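Local atomic coordinates of putative aminopeptidase (Leishmania major, PDB entry 5NTH), a protein that probably removes amino acids from the N-terminal ends of peptides, as a manganese-dependent M17 leucyl aminopeptidase, and here binds the inhibitor actinonin. Residues A[7-11]-A[12-16]; A[162-166]-A[167-171]; A[225-229]-A[230-234]; A[262-265]-A[266-270]; A[309-312]-A[313-316]. One frame throughout, in Å; residues are numbered along the deposited sequence.

Contact 1 of 5, residues A[7-11]-A[12-16]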
loop_
_atom_site.group_PDB
_atom_site.type_symbol
_atom_site.label_atom_id
_atom_site.label_comp_id
_atom_site.label_asym_id
_atom_site.label_seq_id
_atom_site.Cartn_x
_atom_site.Cartn_y
_atom_site.Cartn_z
ATOM N N PRO A 7 -29.880 -14.239 28.245
ATOM C CA PRO A 7 -30.162 -14.361 26.806
ATOM C C PRO A 7 -28.879 -14.167 25.986
ATOM O O PRO A 7 -28.665 -13.096 25.394
ATOM C CB PRO A 7 -31.181 -13.232 26.558
ATOM C CG PRO A 7 -30.798 -12.167 27.554
ATOM C CD PRO A 7 -30.170 -12.870 28.745
ATOM N N ARG A 8 -28.027 -15.192 25.977
ATOM C CA ARG A 8 -26.711 -15.116 25.300
ATOM C C ARG A 8 -26.502 -16.204 24.224
ATOM O O ARG A 8 -26.987 -16.050 23.093
ATOM C CB ARG A 8 -25.554 -15.053 26.315
ATOM C CG ARG A 8 -24.269 -14.495 25.724
ATOM C CD ARG A 8 -23.054 -14.747 26.596
ATOM N NE ARG A 8 -22.115 -15.717 26.015
ATOM C CZ ARG A 8 -20.960 -15.423 25.400
ATOM N NH1 ARG A 8 -20.543 -14.170 25.236
ATOM N NH2 ARG A 8 -20.195 -16.406 24.945
ATOM N N SER A 9 -25.773 -17.279 24.548
ATOM C CA SER A 9 -25.501 -18.348 23.573
ATOM C C SER A 9 -26.521 -19.483 23.689
ATOM O O SER A 9 -27.278 -19.590 24.666
ATOM C CB SER A 9 -24.043 -18.883 23.653
ATOM O OG SER A 9 -23.921 -20.052 24.455
ATOM N N ASN A 10 -26.481 -20.333 22.661
ATOM C CA ASN A 10 -27.318 -21.527 22.491
ATOM C C ASN A 10 -26.709 -22.793 23.167
ATOM O O ASN A 10 -26.993 -23.916 22.757
ATOM C CB ASN A 10 -27.448 -21.753 20.969
ATOM C CG ASN A 10 -28.811 -22.268 20.562
ATOM O OD1 ASN A 10 -29.816 -21.561 20.694
ATOM N ND2 ASN A 10 -28.857 -23.495 20.030
ATOM N N SER A 11 -25.904 -22.601 24.215
ATOM C CA SER A 11 -24.954 -23.618 24.702
ATOM C C SER A 11 -24.747 -23.652 26.240
ATOM O O SER A 11 -24.308 -22.680 26.850
ATOM C CB SER A 11 -23.595 -23.426 24.013
ATOM O OG SER A 11 -22.535 -24.056 24.728
ATOM N N ILE A 12 -24.997 -24.815 26.829
ATOM C CA ILE A 12 -24.938 -25.017 28.279
ATOM C C ILE A 12 -23.510 -24.778 28.804
ATOM O O ILE A 12 -23.307 -24.153 29.844
ATOM C CB ILE A 12 -25.403 -26.454 28.706
ATOM C CG1 ILE A 12 -26.620 -26.973 27.874
ATOM C CG2 ILE A 12 -25.752 -26.471 30.193
ATOM C CD1 ILE A 12 -26.306 -27.956 26.734
ATOM N N VAL A 13 -22.532 -25.279 28.063
ATOM C CA VAL A 13 -21.129 -25.266 28.496
ATOM C C VAL A 13 -20.568 -23.853 28.495
ATOM O O VAL A 13 -19.977 -23.402 29.476
ATOM C CB VAL A 13 -20.235 -26.171 27.587
ATOM C CG1 VAL A 13 -18.734 -25.916 27.806
ATOM C CG2 VAL A 13 -20.559 -27.650 27.807
ATOM N N GLU A 14 -20.731 -23.179 27.362
ATOM C CA GLU A 14 -20.291 -21.799 27.197
ATOM C C GLU A 14 -20.963 -20.941 28.278
ATOM O O GLU A 14 -20.300 -20.140 28.940
ATOM C CB GLU A 14 -20.630 -21.321 25.774
ATOM C CG GLU A 14 -19.891 -20.077 25.273
ATOM C CD GLU A 14 -20.099 -19.849 23.767
ATOM O OE1 GLU A 14 -19.740 -20.757 22.964
ATOM O OE2 GLU A 14 -20.621 -18.779 23.375
ATOM N N GLU A 15 -22.262 -21.159 28.489
ATOM C CA GLU A 15 -23.022 -20.365 29.442
ATOM C C GLU A 15 -22.648 -20.642 30.870
ATOM O O GLU A 15 -22.751 -19.751 31.705
ATOM C CB GLU A 15 -24.529 -20.546 29.272
ATOM C CG GLU A 15 -25.142 -19.877 28.030
ATOM C CD GLU A 15 -24.613 -18.473 27.741
ATOM O OE1 GLU A 15 -24.594 -17.619 28.656
ATOM O OE2 GLU A 15 -24.210 -18.221 26.577
ATOM N N THR A 16 -22.244 -21.871 31.160
ATOM C CA THR A 16 -21.810 -22.249 32.508
ATOM C C THR A 16 -20.504 -21.540 32.827
ATOM O O THR A 16 -20.332 -21.027 33.919
ATOM C CB THR A 16 -21.655 -23.791 32.655
ATOM O OG1 THR A 16 -22.940 -24.377 32.915
ATOM C CG2 THR A 16 -20.694 -24.195 33.805
#
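Ser11 turns its OG anti to its own backbone N (chi1 161°), and this brings the hydroxyl to the amide of Glu14. The result is a helix N-cap at the start of helix 12-26. Ser11 OG accepts a weak bond from Glu14 N at 3.3 Å. Ser11 O takes the amide of Glu15, N to O 3.0 Å, as the first turn closes. Glu15 bends its chain at chi2 (-42°), which swings its carboxylate back toward the loop before the helix. There Glu15 OE2 is gripped by Ser9. The backbone N of Ser9 comes from above the carboxylate plane, 2.7 Å from Glu15 OE2. Ser9 OG donates to the anti lone pair of Glu15 OE2 at 2.8 Å. Arg8 joins the network from the edge of its guanidinium, where its NE makes a weak salt-bridging bond to the same oxygen. Its NH2 reaches Glu14 OE2 at 2.9 Å, by a strongly bent, weak bond, with the two flat groups turned 69° apart. Arg8 also pairs through NH1 with Asp228. Glu15 OE1 is held by Arg6, and Glu14 OE1 by Arg256 of a second subunit. Charges of both signs thus interlock here, which would favour ionised glutamates. Between the two acids sits the Ser9 methylene, its CB 3.4 Å from Glu14 OE2.

Contact 2 of 5, residues A[162-166]-A[167-171]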
loop_
_atom_site.group_PDB
_atom_site.type_symbol
_atom_site.label_atom_id
_atom_site.label_comp_id
_atom_site.label_asym_id
_atom_site.label_seq_id
_atom_site.Cartn_x
_atom_site.Cartn_y
_atom_site.Cartn_z
ATOM N N SER A 162 -4.934 -10.550 36.335
ATOM C CA SER A 162 -5.836 -11.599 36.772
ATOM C C SER A 162 -6.462 -12.409 35.657
ATOM O O SER A 162 -6.815 -13.555 35.881
ATOM C CB SER A 162 -6.925 -11.046 37.691
ATOM O OG SER A 162 -7.929 -10.353 36.997
ATOM N N TYR A 163 -6.652 -11.804 34.487
ATOM C CA TYR A 163 -7.122 -12.545 33.323
ATOM C C TYR A 163 -5.968 -13.291 32.693
ATOM O O TYR A 163 -4.989 -12.665 32.223
ATOM C CB TYR A 163 -7.785 -11.664 32.245
ATOM C CG TYR A 163 -8.313 -12.516 31.093
ATOM C CD1 TYR A 163 -9.570 -13.087 31.164
ATOM C CD2 TYR A 163 -7.524 -12.812 29.968
ATOM C CE1 TYR A 163 -10.042 -13.906 30.154
ATOM C CE2 TYR A 163 -8.007 -13.620 28.934
ATOM C CZ TYR A 163 -9.269 -14.173 29.041
ATOM O OH TYR A 163 -9.815 -14.993 28.054
ATOM N N THR A 164 -6.113 -14.618 32.657
ATOM C CA THR A 164 -5.206 -15.506 31.901
ATOM C C THR A 164 -5.930 -16.813 31.552
ATOM O O THR A 164 -6.882 -17.202 32.230
ATOM C CB THR A 164 -3.883 -15.746 32.681
ATOM O OG1 THR A 164 -2.896 -16.349 31.837
ATOM C CG2 THR A 164 -4.117 -16.605 33.872
ATOM N N ALA A 165 -5.506 -17.440 30.456
ATOM C CA ALA A 165 -5.905 -18.829 30.108
ATOM C C ALA A 165 -4.718 -19.821 30.059
ATOM O O ALA A 165 -4.904 -21.021 29.772
ATOM C CB ALA A 165 -6.684 -18.847 28.799
ATOM N N LYS A 166 -3.513 -19.337 30.365
ATOM C CA LYS A 166 -2.347 -20.212 30.504
ATOM C C LYS A 166 -2.605 -21.395 31.423
ATOM O O LYS A 166 -3.283 -21.268 32.446
ATOM C CB LYS A 166 -1.150 -19.481 31.107
ATOM C CG LYS A 166 -0.606 -18.330 30.283
ATOM C CD LYS A 166 0.891 -18.196 30.543
ATOM C CE LYS A 166 1.434 -16.809 30.245
ATOM N NZ LYS A 166 1.573 -16.574 28.787
ATOM N N ALA A 167 -2.061 -22.540 31.035
ATOM C CA ALA A 167 -1.947 -23.690 31.912
ATOM C C ALA A 167 -3.244 -24.071 32.620
ATOM O O ALA A 167 -3.260 -24.265 33.829
ATOM C CB ALA A 167 -0.872 -23.398 32.925
ATOM N N GLY A 168 -4.341 -24.114 31.876
ATOM C CA GLY A 168 -5.602 -24.593 32.409
ATOM C C GLY A 168 -6.488 -23.576 33.095
ATOM O O GLY A 168 -7.615 -23.927 33.442
ATOM N N GLN A 169 -6.046 -22.327 33.267
ATOM C CA GLN A 169 -6.876 -21.339 33.979
ATOM C C GLN A 169 -8.313 -21.204 33.444
ATOM O O GLN A 169 -9.178 -20.705 34.155
ATOM C CB GLN A 169 -6.247 -19.934 33.965
ATOM C CG GLN A 169 -5.105 -19.655 34.914
ATOM C CD GLN A 169 -5.204 -20.396 36.219
ATOM O OE1 GLN A 169 -4.681 -21.506 36.326
ATOM N NE2 GLN A 169 -5.860 -19.794 37.220
ATOM N N ALA A 170 -8.560 -21.614 32.197
ATOM C CA ALA A 170 -9.909 -21.598 31.627
ATOM C C ALA A 170 -10.896 -22.336 32.525
ATOM O O ALA A 170 -12.035 -21.893 32.681
ATOM C CB ALA A 170 -9.893 -22.210 30.239
ATOM N N THR A 171 -10.417 -23.431 33.133
ATOM C CA THR A 171 -11.192 -24.250 34.074
ATOM C C THR A 171 -11.427 -23.614 35.431
ATOM O O THR A 171 -12.204 -24.135 36.209
ATOM C CB THR A 171 -10.530 -25.629 34.360
ATOM O OG1 THR A 171 -9.205 -25.457 34.844
ATOM C CG2 THR A 171 -10.463 -26.476 33.110
#
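Hydrogen bonding between Lys166 and Gln169 closes a tight turn. Gln169 N donates to Lys166 O at 3.1 Å, and the bond is nearly straight (170°). Ala167 and Gly168 occupy the two corners, both with positive phi. The angles of Gly168 leave no room for a side chain beside the preceding carbonyl oxygen. One turn further on, Thr171 doubles its hold on Gly168 O: its N lies 2.9 Å and its OG1 2.6 Å from that oxygen, on opposite faces of the carbonyl plane. Ahead of the turn, Lys166 N makes a weak bond of 3.4 Å to Thr164 OG1, an ST turn.

Close packing joins Thr164 to Gln169. Thr164 puts OG1 anti to its backbone N (chi1 -167°), leaving the methyl between N and the carbonyl carbon. That methyl, CG2, meets Gln169 CG at 3.4 Å. Gln169 CB also sits 3.3 Å from Thr164 O. Beyond CG the glutamine bends at chi2 (-33°), and its NE2 goes on to a weak bond with Met175 O.

A second subunit adds polar contacts. Ala167 N donates to Asp476 of that subunit, and Lys166 NZ makes a weak bond to Ala475 O there. The backbone angles are those of a type I' beta turn leading into a 3-10 segment, here set at a subunit interface of the hexamer.

Contact 3 of 5, residues A[225-229]-A[230-234]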
loop_
_atom_site.group_PDB
_atom_site.type_symbol
_atom_site.label_atom_id
_atom_site.label_comp_id
_atom_site.label_asym_id
_atom_site.label_seq_id
_atom_site.Cartn_x
_atom_site.Cartn_y
_atom_site.Cartn_z
ATOM N N CYS A 225 -15.222 -12.609 23.008
ATOM C CA CYS A 225 -15.858 -13.940 23.027
ATOM C C CYS A 225 -16.423 -14.241 24.408
ATOM O O CYS A 225 -17.313 -15.056 24.536
ATOM C CB CYS A 225 -14.873 -15.049 22.602
ATOM S SG CYS A 225 -13.285 -15.131 23.510
ATOM N N MET A 226 -15.886 -13.577 25.434
ATOM C CA MET A 226 -16.373 -13.696 26.815
ATOM C C MET A 226 -17.007 -12.423 27.343
ATOM O O MET A 226 -18.101 -12.465 27.878
ATOM C CB MET A 226 -15.214 -14.060 27.732
ATOM C CG MET A 226 -15.589 -14.031 29.202
ATOM S SD MET A 226 -16.773 -15.320 29.573
ATOM C CE MET A 226 -15.601 -16.695 29.666
ATOM N N LEU A 227 -16.288 -11.317 27.259
ATOM C CA LEU A 227 -16.849 -10.043 27.645
ATOM C C LEU A 227 -17.485 -9.343 26.461
ATOM O O LEU A 227 -16.856 -8.517 25.783
ATOM C CB LEU A 227 -15.819 -9.114 28.282
ATOM C CG LEU A 227 -16.509 -7.867 28.848
ATOM C CD1 LEU A 227 -17.393 -8.186 30.038
ATOM C CD2 LEU A 227 -15.466 -6.867 29.244
ATOM N N ASP A 228 -18.758 -9.646 26.267
ATOM C CA ASP A 228 -19.578 -9.005 25.253
ATOM C C ASP A 228 -20.541 -8.069 25.965
ATOM O O ASP A 228 -20.447 -7.872 27.171
ATOM C CB ASP A 228 -20.307 -10.071 24.413
ATOM C CG ASP A 228 -21.241 -10.953 25.236
ATOM O OD1 ASP A 228 -21.786 -10.501 26.246
ATOM O OD2 ASP A 228 -21.437 -12.114 24.870
ATOM N N THR A 229 -21.491 -7.520 25.237
ATOM C CA THR A 229 -22.379 -6.534 25.809
ATOM C C THR A 229 -23.390 -7.093 26.770
ATOM O O THR A 229 -23.846 -6.372 27.633
ATOM C CB THR A 229 -23.163 -5.776 24.730
ATOM O OG1 THR A 229 -24.015 -6.674 24.013
ATOM C CG2 THR A 229 -22.193 -5.066 23.774
ATOM N N VAL A 230 -23.772 -8.353 26.618
ATOM C CA VAL A 230 -24.748 -8.948 27.541
ATOM C C VAL A 230 -24.086 -9.304 28.862
ATOM O O VAL A 230 -24.702 -9.209 29.922
ATOM C CB VAL A 230 -25.458 -10.165 26.914
ATOM C CG1 VAL A 230 -26.296 -10.917 27.933
ATOM C CG2 VAL A 230 -26.371 -9.687 25.795
ATOM N N VAL A 231 -22.830 -9.701 28.788
ATOM C CA VAL A 231 -22.122 -10.133 29.966
ATOM C C VAL A 231 -21.735 -8.893 30.741
ATOM O O VAL A 231 -22.037 -8.797 31.923
ATOM C CB VAL A 231 -20.878 -10.977 29.622
ATOM C CG1 VAL A 231 -19.986 -11.181 30.853
ATOM C CG2 VAL A 231 -21.308 -12.329 29.078
ATOM N N TYR A 232 -21.072 -7.956 30.056
ATOM C CA TYR A 232 -20.734 -6.651 30.614
ATOM C C TYR A 232 -21.953 -6.038 31.300
ATOM O O TYR A 232 -21.827 -5.465 32.371
ATOM C CB TYR A 232 -20.264 -5.720 29.515
ATOM C CG TYR A 232 -19.378 -4.582 29.933
ATOM C CD1 TYR A 232 -19.287 -4.149 31.261
ATOM C CD2 TYR A 232 -18.629 -3.908 28.975
ATOM C CE1 TYR A 232 -18.465 -3.101 31.612
ATOM C CE2 TYR A 232 -17.799 -2.856 29.311
ATOM C CZ TYR A 232 -17.715 -2.443 30.626
ATOM O OH TYR A 232 -16.872 -1.373 30.962
ATOM N N ALA A 233 -23.136 -6.180 30.710
ATOM C CA ALA A 233 -24.372 -5.671 31.350
ATOM C C ALA A 233 -24.817 -6.436 32.608
ATOM O O ALA A 233 -25.301 -5.850 33.582
ATOM C CB ALA A 233 -25.511 -5.672 30.357
ATOM N N GLU A 234 -24.688 -7.748 32.576
ATOM C CA GLU A 234 -25.015 -8.541 33.745
ATOM C C GLU A 234 -24.109 -8.162 34.954
ATOM O O GLU A 234 -24.547 -8.186 36.119
ATOM C CB GLU A 234 -24.883 -10.008 33.384
ATOM C CG GLU A 234 -25.516 -10.958 34.371
ATOM C CD GLU A 234 -25.198 -12.387 34.007
ATOM O OE1 GLU A 234 -25.623 -12.845 32.911
ATOM O OE2 GLU A 234 -24.481 -13.027 34.804
#
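Leu227 and Asp228 are still extended, and from there the chain enters helix 229-243, with Tyr232 N bonding Asp228 O at 3.0 Å and Ala233 N bonding Thr229 O at 3.2 Å. Asp228 is the N-cap. Its CG stands between the backbone N and the carbonyl carbon (chi1 61°), which folds OD1 over the first turn. OD1 takes Val231 N at 2.9 Å, nearly along its C-O axis. Val230 N is equally near OD1, at 2.9 Å, but its bond is bent and weak. Val231 CG2 packs beside the same oxygen and 3.4 Å from Met226 O.

Leu227 supplies the apolar half. Its CD1 touches Tyr232 CB at 3.8 Å and Val231 CG1 at 4.0 Å. Leu227 before the cap and Tyr232 in the first turn are paired as in a hydrophobic staple. The phenol runs on to Ser325, where OH and OG are hydrogen-bonded, and Thr229 OG1 bonds Pro273 O.

The second oxygen of Asp228, OD2, forms a salt bridge with Arg8. With the N-H of Val231 on one oxygen and a guanidinium on the other, this buried carboxylate is probably ionised.

Contact 4 of 5, residues A[262-265]-A[266-270]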
loop_
_atom_site.group_PDB
_atom_site.type_symbol
_atom_site.label_atom_id
_atom_site.label_comp_id
_atom_site.label_asym_id
_atom_site.label_seq_id
_atom_site.Cartn_x
_atom_site.Cartn_y
_atom_site.Cartn_z
ATOM N N GLY A 262 -28.022 6.567 16.907
ATOM C CA GLY A 262 -26.583 6.529 16.722
ATOM C C GLY A 262 -26.020 5.239 17.263
ATOM O O GLY A 262 -25.315 4.525 16.559
ATOM N N ILE A 263 -26.334 4.929 18.508
ATOM C CA ILE A 263 -25.809 3.716 19.105
ATOM C C ILE A 263 -26.516 2.446 18.607
ATOM O O ILE A 263 -25.883 1.409 18.476
ATOM C CB ILE A 263 -25.795 3.769 20.635
ATOM C CG1 ILE A 263 -25.095 2.515 21.184
ATOM C CG2 ILE A 263 -27.208 3.908 21.200
ATOM C CD1 ILE A 263 -24.904 2.528 22.682
ATOM N N TYR A 264 -27.811 2.516 18.330
ATOM C CA TYR A 264 -28.485 1.377 17.726
ATOM C C TYR A 264 -27.883 1.030 16.347
ATOM O O TYR A 264 -27.708 -0.142 16.015
ATOM C CB TYR A 264 -29.977 1.636 17.572
ATOM C CG TYR A 264 -30.614 0.514 16.821
ATOM C CD1 TYR A 264 -30.945 -0.670 17.458
ATOM C CD2 TYR A 264 -30.818 0.599 15.447
ATOM C CE1 TYR A 264 -31.504 -1.734 16.762
ATOM C CE2 TYR A 264 -31.381 -0.451 14.745
ATOM C CZ TYR A 264 -31.719 -1.617 15.409
ATOM O OH TYR A 264 -32.265 -2.659 14.708
ATOM N N ALA A 265 -27.597 2.056 15.545
ATOM C CA ALA A 265 -26.969 1.858 14.237
ATOM C C ALA A 265 -25.632 1.117 14.335
ATOM O O ALA A 265 -25.360 0.203 13.534
ATOM C CB ALA A 265 -26.752 3.196 13.548
ATOM N N VAL A 266 -24.805 1.519 15.306
ATOM C CA VAL A 266 -23.425 1.024 15.409
ATOM C C VAL A 266 -23.407 -0.459 15.777
ATOM O O VAL A 266 -22.606 -1.249 15.212
ATOM C CB VAL A 266 -22.583 1.834 16.431
ATOM C CG1 VAL A 266 -21.232 1.179 16.690
ATOM C CG2 VAL A 266 -22.322 3.229 15.915
ATOM N N GLY A 267 -24.293 -0.819 16.709
ATOM C CA GLY A 267 -24.313 -2.146 17.285
ATOM C C GLY A 267 -25.324 -3.110 16.728
ATOM O O GLY A 267 -25.409 -4.241 17.223
ATOM N N LYS A 268 -26.070 -2.696 15.702
ATOM C CA LYS A 268 -27.182 -3.506 15.181
ATOM C C LYS A 268 -26.769 -4.787 14.467
ATOM O O LYS A 268 -27.554 -5.733 14.347
ATOM C CB LYS A 268 -28.108 -2.676 14.278
ATOM C CG LYS A 268 -27.626 -2.318 12.866
ATOM C CD LYS A 268 -28.625 -1.353 12.211
ATOM C CE LYS A 268 -28.166 -0.778 10.886
ATOM N NZ LYS A 268 -28.497 -1.715 9.782
ATOM N N CYS A 269 -25.529 -4.808 14.002
ATOM C CA CYS A 269 -25.006 -5.936 13.250
ATOM C C CYS A 269 -24.469 -7.051 14.117
ATOM O O CYS A 269 -24.389 -8.180 13.682
ATOM C CB CYS A 269 -23.884 -5.462 12.357
ATOM S SG CYS A 269 -23.421 -6.742 11.204
ATOM N N ALA A 270 -24.093 -6.717 15.333
ATOM C CA ALA A 270 -23.378 -7.623 16.191
ATOM C C ALA A 270 -24.219 -8.802 16.634
ATOM O O ALA A 270 -25.447 -8.716 16.743
ATOM C CB ALA A 270 -22.870 -6.872 17.413
#
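The ring of Tyr264 carries the side chain of Lys268 on one face. Lys268 CB stands over it, 4.1 Å from the ring centroid and 20° off the normal, a CH-pi contact. It is shifted toward the rim, on the hydroxyl side. Lys268 CD lies beyond the rim, 3.9 Å from Tyr264 CE2. The two side chains cross at about a right angle. Tyr264 places its ring anti to its backbone N (chi1 174°), which leans the ring out from the helix, toward Lys268. Lys268 holds CG between its own N and carbonyl carbon (chi1 75°), which carries the chain past Ala265 O. Lys268 CG lies 3.5 Å from Ala265 O. The chain then bends near its end, and NZ finds its acceptor at His366 O.

Helix 261-267 supplies the backbone frame. Val266 N bonds Gly262 O and Gly267 N bonds Ile263 O, each at 3.3 Å between N and O. Val266 CG2 also rests 3.3 Å from Gly262 O. The Val266 side chain is about 4 Å, between nearest atoms, from that of Glu390, which binds manganese, so Val266 belongs to the surroundings of the metal site.

At the other end, Asp397 OD2 accepts from Ile263 N. Tyr264 packs on Leu255 and Arg256 of helix 253-257. Ile263 meets Val394 of helix 391-404, and Val266 meets Ile393 and Val394, so this short helix packs against both 253-257 and 391-404.

Contact 5 of 5, residues A[309-312]-A[313-316]. With BB2 (actinonin), chain E.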
loop_
_atom_site.group_PDB
_atom_site.type_symbol
_atom_site.label_atom_id
_atom_site.label_comp_id
_atom_site.label_asym_id
_atom_site.label_seq_id
_atom_site.Cartn_x
_atom_site.Cartn_y
_atom_site.Cartn_z
ATOM N N LEU A 309 -13.400 -1.937 7.403
ATOM C CA LEU A 309 -12.819 -2.991 8.173
ATOM C C LEU A 309 -11.354 -2.646 8.315
ATOM O O LEU A 309 -10.723 -2.217 7.370
ATOM C CB LEU A 309 -13.035 -4.326 7.481
ATOM C CG LEU A 309 -12.468 -5.599 8.115
ATOM C CD1 LEU A 309 -13.183 -6.021 9.390
ATOM C CD2 LEU A 309 -12.521 -6.713 7.086
ATOM N N LYS A 310 -10.865 -2.752 9.541
ATOM C CA LYS A 310 -9.477 -2.537 9.869
ATOM C C LYS A 310 -8.631 -3.682 9.336
ATOM O O LYS A 310 -9.100 -4.839 9.278
ATOM C CB LYS A 310 -9.295 -2.526 11.391
ATOM C CG LYS A 310 -9.877 -1.341 12.152
ATOM C CD LYS A 310 -9.536 -1.516 13.631
ATOM C CE LYS A 310 -9.270 -0.206 14.336
ATOM N NZ LYS A 310 -10.569 0.405 14.674
ATOM N N PRO A 311 -7.364 -3.375 8.992
ATOM C CA PRO A 311 -6.386 -4.433 8.744
ATOM C C PRO A 311 -6.053 -5.204 10.021
ATOM O O PRO A 311 -6.312 -4.712 11.133
ATOM C CB PRO A 311 -5.149 -3.677 8.228
ATOM C CG PRO A 311 -5.621 -2.319 7.870
ATOM C CD PRO A 311 -6.789 -2.038 8.760
ATOM N N ALA A 312 -5.477 -6.394 9.825
ATOM C CA ALA A 312 -5.092 -7.339 10.894
ATOM C C ALA A 312 -4.328 -6.714 12.063
ATOM O O ALA A 312 -4.626 -7.003 13.210
ATOM C CB ALA A 312 -4.260 -8.464 10.301
ATOM N N ALA A 313 -3.370 -5.841 11.747
ATOM C CA ALA A 313 -2.402 -5.292 12.708
ATOM C C ALA A 313 -2.930 -4.089 13.493
ATOM O O ALA A 313 -2.434 -3.804 14.584
ATOM C CB ALA A 313 -1.117 -4.910 11.982
ATOM N N HIS A 314 -3.900 -3.374 12.925
ATOM C CA HIS A 314 -4.661 -2.342 13.661
ATOM C C HIS A 314 -5.863 -2.927 14.449
ATOM O O HIS A 314 -6.332 -2.338 15.423
ATOM C CB HIS A 314 -5.147 -1.235 12.710
ATOM C CG HIS A 314 -4.039 -0.494 12.027
ATOM N ND1 HIS A 314 -4.157 0.009 10.748
ATOM C CD2 HIS A 314 -2.783 -0.186 12.438
ATOM C CE1 HIS A 314 -3.029 0.608 10.406
ATOM N NE2 HIS A 314 -2.180 0.506 11.415
ATOM N N MET A 315 -6.348 -4.086 14.019
ATOM C CA MET A 315 -7.512 -4.722 14.625
ATOM C C MET A 315 -7.214 -5.513 15.916
ATOM O O MET A 315 -8.091 -5.619 16.779
ATOM C CB MET A 315 -8.137 -5.621 13.595
ATOM C CG MET A 315 -9.519 -6.070 13.936
ATOM S SD MET A 315 -10.270 -6.835 12.494
ATOM C CE MET A 315 -11.401 -7.860 13.414
ATOM N N THR A 316 -6.029 -6.049 16.105
ATOM C CA THR A 316 -5.746 -6.688 17.367
ATOM C C THR A 316 -5.698 -5.642 18.472
ATOM O O THR A 316 -5.349 -4.521 18.219
ATOM C CB THR A 316 -4.432 -7.478 17.360
ATOM O OG1 THR A 316 -3.539 -6.902 16.435
ATOM C CG2 THR A 316 -4.664 -8.870 16.966
HETATM C C5 BB2 E . -9.615 4.786 15.680
HETATM C C3 BB2 E . -10.861 3.976 15.874
HETATM O O4 BB2 E . -10.998 3.006 15.182
HETATM N N1 BB2 E . -11.755 4.285 16.803
HETATM O O2 BB2 E . -12.892 3.464 16.973
HETATM C C6 BB2 E . -9.626 5.408 14.290
HETATM C C12 BB2 E . -8.206 5.664 13.896
HETATM O O13 BB2 E . -7.703 6.698 14.241
HETATM C C7 BB2 E . -10.468 6.690 14.312
HETATM C C8 BB2 E . -10.479 7.458 12.994
HETATM C C9 BB2 E . -11.223 6.708 11.898
HETATM C C10 BB2 E . -10.368 6.555 10.652
HETATM C C11 BB2 E . -10.244 7.871 9.905
HETATM N N14 BB2 E . -7.542 4.744 13.209
HETATM C C15 BB2 E . -6.143 4.938 12.841
HETATM C C16 BB2 E . -5.338 3.620 12.933
HETATM C C18 BB2 E . -4.215 3.469 11.895
HETATM C C17 BB2 E . -4.765 3.440 14.353
HETATM C C19 BB2 E . -6.078 5.684 11.530
HETATM O O20 BB2 E . -5.831 6.870 11.611
HETATM N N21 BB2 E . -6.279 5.092 10.331
HETATM C C22 BB2 E . -5.670 5.648 9.115
HETATM C C23 BB2 E . -7.045 3.889 9.970
HETATM C C24 BB2 E . -6.529 3.420 8.609
HETATM C C25 BB2 E . -5.556 4.477 8.124
HETATM C C26 BB2 E . -6.626 6.729 8.585
HETATM O O27 BB2 E . -6.691 7.862 9.463
#
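Lys310 runs across the backbone of His314 and Met315 toward actinonin. Its CD passes 3.8 Å from His314 O and 3.9 Å from Met315 CA. CG lies anti to the carbonyl carbon (chi1 -69°), and further bends at chi3 and chi4 turn the amine toward the inhibitor. Lys310 NZ donates to O4 of actinonin at 2.7 Å. The same amine forms a salt bridge with Asp388, a manganese ligand.

His314 presents a ring face to the inhibitor instead. The methyl C18 of actinonin sits over that face, 3.4 Å from His314 CE1 and offset toward the rim. The proline ring of Pro311 meets the imidazole obliquely, with Pro311 CD 3.9 Å from His314 ND1. Lys310 and His314 belong to the actinonin pocket of the M17 catalytic domain, where a loop enters the short helix 312-315. Pro311 holds the N-cap position. Its O accepts Met315 N at 3.0 Å, and a weak bond from His314 N. At the far end, Thr316 N and OG1 make weak bonds to Ala312 O.

The end of the Met315 chain runs off toward Leu309. Its CG is anti to the backbone N (chi1 -165°) and the chain stays extended, which leaves SD 4.3 Å from Leu309 CD1. Leu309 also packs on Ile363 of a second subunit and on Leu309 of a third.

Overall arrangement
Contacts 1 and 3 are joined directly, through the salt bridge of Arg8 to Asp228 and the probable bond of Arg8 NH2 to Cys225 O; their centres are about 12 Å apart. Contact 2 comes within about 5 Å of contact 3, nearest atoms, without touching it. Contacts 3, 4 and 5 all lie in the catalytic domain. Contact 5 binds actinonin itself. The Val266 side chain of contact 4 is about 8 Å from a manganese ion, and the centres of contacts 4 and 5 are about 20 Å apart. The Tyr232 side chain of contact 3 is about 9 Å from that of Lys298, a metal ligand. All five contacts reach a neighbouring subunit.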